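Local structure of heme-binding protein A / AI-2 binding protein A (Helicobacter pylori SS1, 6OFQ) at residues A[55-67]-A[206-218]. The protein probably binds peptides in the periplasm and delivers them to an ABC transporter for import. Sequence-based numbering, arbitrary orientation.
Sequences YVATGNIYDTLVQ and KKPVGTGPFKFFL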
loop_
_atom_site.group_PDB
_atom_site.type_symbol
_atom_site.label_atom_id
_atom_site.label_comp_id
_atom_site.label_asym_id
_atom_site.label_seq_id
_atom_site.Cartn_x
_atom_site.Cartn_y
_atom_site.Cartn_z
ATOM N N TYR A 55 3.912 6.089 3.076
ATOM C CA TYR A 55 4.607 5.144 3.944
ATOM C C TYR A 55 6.098 5.114 3.799
ATOM O O TYR A 55 6.737 4.536 4.693
ATOM C CB TYR A 55 3.975 3.737 3.828
ATOM C CG TYR A 55 2.527 3.661 4.251
ATOM C CD1 TYR A 55 1.923 4.537 5.138
ATOM C CD2 TYR A 55 1.717 2.591 3.789
ATOM C CE1 TYR A 55 0.608 4.375 5.490
ATOM C CE2 TYR A 55 0.432 2.399 4.185
ATOM C CZ TYR A 55 -0.151 3.312 5.028
ATOM O OH TYR A 55 -1.447 3.104 5.485
ATOM N N VAL A 56 6.631 5.703 2.719
ATOM C CA VAL A 56 8.079 5.834 2.670
ATOM C C VAL A 56 8.623 6.493 3.935
ATOM O O VAL A 56 9.552 5.952 4.560
ATOM C CB VAL A 56 8.510 6.630 1.417
ATOM C CG1 VAL A 56 10.025 6.865 1.464
ATOM C CG2 VAL A 56 8.096 5.939 0.124
ATOM N N ALA A 57 8.058 7.615 4.332
ATOM C CA ALA A 57 8.512 8.246 5.571
ATOM C C ALA A 57 8.031 7.547 6.850
ATOM O O ALA A 57 8.851 7.209 7.717
ATOM C CB ALA A 57 8.137 9.720 5.629
ATOM N N THR A 58 6.734 7.260 6.899
ATOM C CA THR A 58 6.193 6.798 8.177
ATOM C C THR A 58 6.710 5.418 8.571
ATOM O O THR A 58 6.911 5.119 9.742
ATOM C CB THR A 58 4.659 6.822 8.180
ATOM O OG1 THR A 58 4.186 5.857 7.234
ATOM C CG2 THR A 58 4.077 8.150 7.889
ATOM N N GLY A 59 6.986 4.564 7.580
ATOM C CA GLY A 59 7.518 3.238 7.856
ATOM C C GLY A 59 8.883 3.231 8.508
ATOM O O GLY A 59 9.282 2.240 9.135
ATOM N N ASN A 60 9.650 4.304 8.338
ATOM C CA ASN A 60 10.933 4.441 8.981
ATOM C C ASN A 60 10.850 5.079 10.405
ATOM O O ASN A 60 11.797 4.910 11.172
ATOM C CB ASN A 60 11.788 5.340 8.084
ATOM C CG ASN A 60 12.354 4.592 6.900
ATOM O OD1 ASN A 60 13.267 3.803 7.074
ATOM N ND2 ASN A 60 11.818 4.834 5.704
ATOM N N ILE A 61 9.766 5.787 10.659
ATOM C CA ILE A 61 9.585 6.581 11.886
ATOM C C ILE A 61 8.903 5.732 12.947
ATOM O O ILE A 61 9.204 5.840 14.169
ATOM C CB ILE A 61 8.769 7.843 11.543
ATOM C CG1 ILE A 61 9.654 8.787 10.703
ATOM C CG2 ILE A 61 8.207 8.496 12.800
ATOM C CD1 ILE A 61 8.858 9.919 10.064
ATOM N N TYR A 62 7.905 4.940 12.546
ATOM C CA TYR A 62 7.055 4.233 13.505
ATOM C C TYR A 62 7.344 2.729 13.490
ATOM O O TYR A 62 7.703 2.178 12.457
ATOM C CB TYR A 62 5.566 4.354 13.204
ATOM C CG TYR A 62 5.027 5.773 13.236
ATOM C CD1 TYR A 62 4.697 6.380 14.429
ATOM C CD2 TYR A 62 4.881 6.516 12.086
ATOM C CE1 TYR A 62 4.152 7.653 14.494
ATOM C CE2 TYR A 62 4.315 7.773 12.144
ATOM C CZ TYR A 62 3.934 8.332 13.345
ATOM O OH TYR A 62 3.331 9.578 13.344
ATOM N N ASP A 63 7.143 2.087 14.643
ATOM C CA ASP A 63 7.008 0.651 14.749
ATOM C C ASP A 63 5.611 0.208 15.040
ATOM O O ASP A 63 4.733 0.967 15.458
ATOM C CB ASP A 63 7.900 0.118 15.852
ATOM C CG ASP A 63 9.360 0.357 15.541
ATOM O OD1 ASP A 63 9.830 -0.038 14.440
ATOM O OD2 ASP A 63 10.086 0.944 16.376
ATOM N N THR A 64 5.457 -1.097 14.809
ATOM C CA THR A 64 4.225 -1.836 15.038
ATOM C C THR A 64 4.465 -2.910 16.129
ATOM O O THR A 64 5.595 -3.109 16.570
ATOM C CB THR A 64 3.704 -2.458 13.720
ATOM O OG1 THR A 64 4.806 -2.914 12.935
ATOM C CG2 THR A 64 2.907 -1.431 12.878
ATOM N N LEU A 65 3.406 -3.639 16.497
ATOM C CA LEU A 65 3.572 -4.713 17.509
ATOM C C LEU A 65 4.459 -5.871 17.030
ATOM O O LEU A 65 5.321 -6.405 17.747
ATOM C CB LEU A 65 2.221 -5.234 17.947
ATOM C CG LEU A 65 1.380 -4.265 18.792
ATOM C CD1 LEU A 65 0.025 -4.925 19.003
ATOM C CD2 LEU A 65 2.015 -4.083 20.179
ATOM N N VAL A 66 4.239 -6.245 15.773
ATOM C CA VAL A 66 5.046 -7.198 15.036
ATOM C C VAL A 66 5.522 -6.561 13.755
ATOM O O VAL A 66 4.917 -5.552 13.358
ATOM C CB VAL A 66 4.268 -8.516 14.743
ATOM C CG1 VAL A 66 3.709 -9.075 16.069
ATOM C CG2 VAL A 66 3.150 -8.314 13.718
ATOM N N GLN A 67 6.573 -7.037 13.117
ATOM C CA GLN A 67 7.044 -6.434 11.902
ATOM C C GLN A 67 7.424 -7.473 10.885
ATOM O O GLN A 67 7.522 -8.668 11.245
ATOM C CB GLN A 67 8.211 -5.485 12.123
ATOM C CG GLN A 67 9.463 -6.171 12.636
ATOM C CD GLN A 67 10.533 -5.200 13.092
ATOM O OE1 GLN A 67 10.274 -4.118 13.600
ATOM N NE2 GLN A 67 11.777 -5.635 13.015
ATOM N N LYS A 206 1.615 15.848 11.353
ATOM C CA LYS A 206 2.577 16.718 10.651
ATOM C C LYS A 206 3.989 16.680 11.204
ATOM O O LYS A 206 4.972 16.747 10.428
ATOM C CB LYS A 206 2.126 18.184 10.708
ATOM C CG LYS A 206 0.829 18.382 9.940
ATOM C CD LYS A 206 0.358 19.837 9.941
ATOM C CE LYS A 206 -0.771 20.011 8.928
ATOM N NZ LYS A 206 -2.125 20.009 9.559
ATOM N N LYS A 207 4.071 16.490 12.515
ATOM C CA LYS A 207 5.349 16.533 13.218
ATOM C C LYS A 207 5.382 15.270 14.084
ATOM O O LYS A 207 4.950 15.277 15.236
ATOM C CB LYS A 207 5.451 17.842 14.030
ATOM C CG LYS A 207 5.617 19.066 13.136
ATOM C CD LYS A 207 5.558 20.336 13.973
ATOM C CE LYS A 207 5.592 21.512 13.004
ATOM N NZ LYS A 207 5.297 22.854 13.604
ATOM N N PRO A 208 5.776 14.124 13.509
ATOM C CA PRO A 208 5.478 12.856 14.127
ATOM C C PRO A 208 6.470 12.454 15.181
ATOM O O PRO A 208 7.621 12.831 15.143
ATOM C CB PRO A 208 5.513 11.910 12.920
ATOM C CG PRO A 208 6.583 12.496 12.008
ATOM C CD PRO A 208 6.297 13.979 12.128
ATOM N N VAL A 209 6.029 11.590 16.112
ATOM C CA VAL A 209 6.830 10.961 17.120
ATOM C C VAL A 209 6.641 9.445 17.143
ATOM O O VAL A 209 5.521 9.015 17.339
ATOM C CB VAL A 209 6.511 11.594 18.499
ATOM C CG1 VAL A 209 7.275 10.890 19.607
ATOM C CG2 VAL A 209 6.885 13.082 18.501
ATOM N N GLY A 210 7.707 8.709 16.907
ATOM C CA GLY A 210 7.630 7.230 16.844
ATOM C C GLY A 210 8.741 6.613 17.646
ATOM O O GLY A 210 9.478 7.293 18.375
ATOM N N THR A 211 8.935 5.321 17.477
ATOM C CA THR A 211 10.020 4.570 18.085
ATOM C C THR A 211 11.037 3.986 17.119
ATOM O O THR A 211 11.965 3.323 17.549
ATOM C CB THR A 211 9.468 3.409 18.923
ATOM O OG1 THR A 211 8.697 2.533 18.102
ATOM C CG2 THR A 211 8.595 3.856 20.073
ATOM N N GLY A 212 10.833 4.203 15.822
ATOM C CA GLY A 212 11.617 3.509 14.832
ATOM C C GLY A 212 13.038 3.946 14.645
ATOM O O GLY A 212 13.513 4.863 15.337
ATOM N N PRO A 213 13.705 3.362 13.654
ATOM C CA PRO A 213 15.147 3.538 13.547
ATOM C C PRO A 213 15.552 4.902 13.004
ATOM O O PRO A 213 16.753 5.186 13.023
ATOM C CB PRO A 213 15.571 2.428 12.603
ATOM C CG PRO A 213 14.331 2.020 11.881
ATOM C CD PRO A 213 13.190 2.259 12.833
ATOM N N PHE A 214 14.618 5.636 12.408
ATOM C CA PHE A 214 14.808 7.042 12.044
ATOM C C PHE A 214 13.793 7.942 12.692
ATOM O O PHE A 214 12.689 7.513 12.971
ATOM C CB PHE A 214 14.760 7.209 10.511
ATOM C CG PHE A 214 15.831 6.455 9.780
ATOM C CD1 PHE A 214 15.590 5.154 9.365
ATOM C CD2 PHE A 214 17.072 7.020 9.508
ATOM C CE1 PHE A 214 16.571 4.450 8.718
ATOM C CE2 PHE A 214 18.066 6.335 8.841
ATOM C CZ PHE A 214 17.799 5.035 8.451
ATOM N N LYS A 215 14.192 9.202 12.879
ATOM C CA LYS A 215 13.265 10.186 13.392
ATOM C C LYS A 215 13.086 11.308 12.393
ATOM O O LYS A 215 13.949 11.513 11.523
ATOM C CB LYS A 215 13.701 10.722 14.748
ATOM C CG LYS A 215 15.037 11.423 14.687
ATOM C CD LYS A 215 15.537 11.656 16.108
ATOM C CE LYS A 215 16.956 12.197 16.026
ATOM N NZ LYS A 215 17.279 12.474 17.445
ATOM N N PHE A 216 11.956 11.987 12.477
ATOM C CA PHE A 216 11.635 13.106 11.587
ATOM C C PHE A 216 12.485 14.349 11.885
ATOM O O PHE A 216 12.661 14.655 13.067
ATOM C CB PHE A 216 10.170 13.446 11.812
ATOM C CG PHE A 216 9.625 14.584 11.035
ATOM C CD1 PHE A 216 9.765 15.890 11.471
ATOM C CD2 PHE A 216 8.869 14.363 9.905
ATOM C CE1 PHE A 216 9.213 16.963 10.763
ATOM C CE2 PHE A 216 8.252 15.413 9.236
ATOM C CZ PHE A 216 8.430 16.687 9.668
ATOM N N PHE A 217 12.944 14.980 10.805
ATOM C CA PHE A 217 13.567 16.321 10.921
ATOM C C PHE A 217 12.786 17.393 10.222
ATOM O O PHE A 217 12.581 18.477 10.797
ATOM C CB PHE A 217 15.031 16.293 10.528
ATOM C CG PHE A 217 15.724 17.613 10.657
ATOM C CD1 PHE A 217 16.022 18.092 11.918
ATOM C CD2 PHE A 217 16.016 18.341 9.538
ATOM C CE1 PHE A 217 16.622 19.329 12.058
ATOM C CE2 PHE A 217 16.607 19.586 9.679
ATOM C CZ PHE A 217 16.949 20.030 10.931
ATOM N N LEU A 218 12.392 17.208 8.978
ATOM C CA LEU A 218 11.715 18.225 8.215
ATOM C C LEU A 218 10.827 17.624 7.149
ATOM O O LEU A 218 11.167 16.552 6.616
ATOM C CB LEU A 218 12.849 19.040 7.552
ATOM C CG LEU A 218 12.642 20.072 6.488
ATOM C CD1 LEU A 218 13.981 20.779 6.433
ATOM C CD2 LEU A 218 12.467 19.377 5.153
HETATM O O HOH W 1 2.844 11.337 15.525
HETATM O O HOH W 2 6.384 3.833 16.888
#
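Ile-61, late in helix 52-61, and Gly-212, in the loop that leads into strand 214-220, meet backbone to backbone in this type II periplasmic binding protein of the solute-binding family 5. Here the helix docks on the approach to the edge strand of a mixed five-strand sheet, and the fit depends on glycines serving as hollows. The carbonyl of Ile-61 is the bump: it pushes in where Gly-210 and Gly-212 have no side chains. Ile-61 O accepts from Gly-212 N at 2.8 Å, the donor standing above the carbonyl plane, and receives a CA-H contact from Gly-210. One residue back, Asn-60 O accepts from Phe-214 N at 3.2 Å, while Pro-213 CD packs against the same oxygen.

The Asn-60 amide runs alongside the Phe-214 ring, their planes 82° apart, and is held by Val-56 O within the helix and by Asn-524 and Phe-526 beyond it. Apolar packing continues from Ile-61, whose CG1 lies beside the backbone N (chi1 -71°); with chi2 extended, CD1 abuts Pro-208 CG and Phe-216 CB side by side, at the edge of the Phe-216 ring. Its CG2 lies over the centre of the Tyr-62 ring. The phenol crosses Pro-208 at about a right angle, with Tyr-62 OH 3.2 Å from Pro-208 CB. That hydroxyl also bonds to Met-44 O and to a water shared with Val-209 N.

Two residues on, Asp-63 points its CB toward the loop, and its OD2 also accepts from Trp-234 NE1. A second water links Asp-63 N to the Thr-211 hydroxyl, and Thr-211 OG1 donates to Asp-63 OD2 on its anti side at 2.7 Å, 22° out of the carboxylate plane.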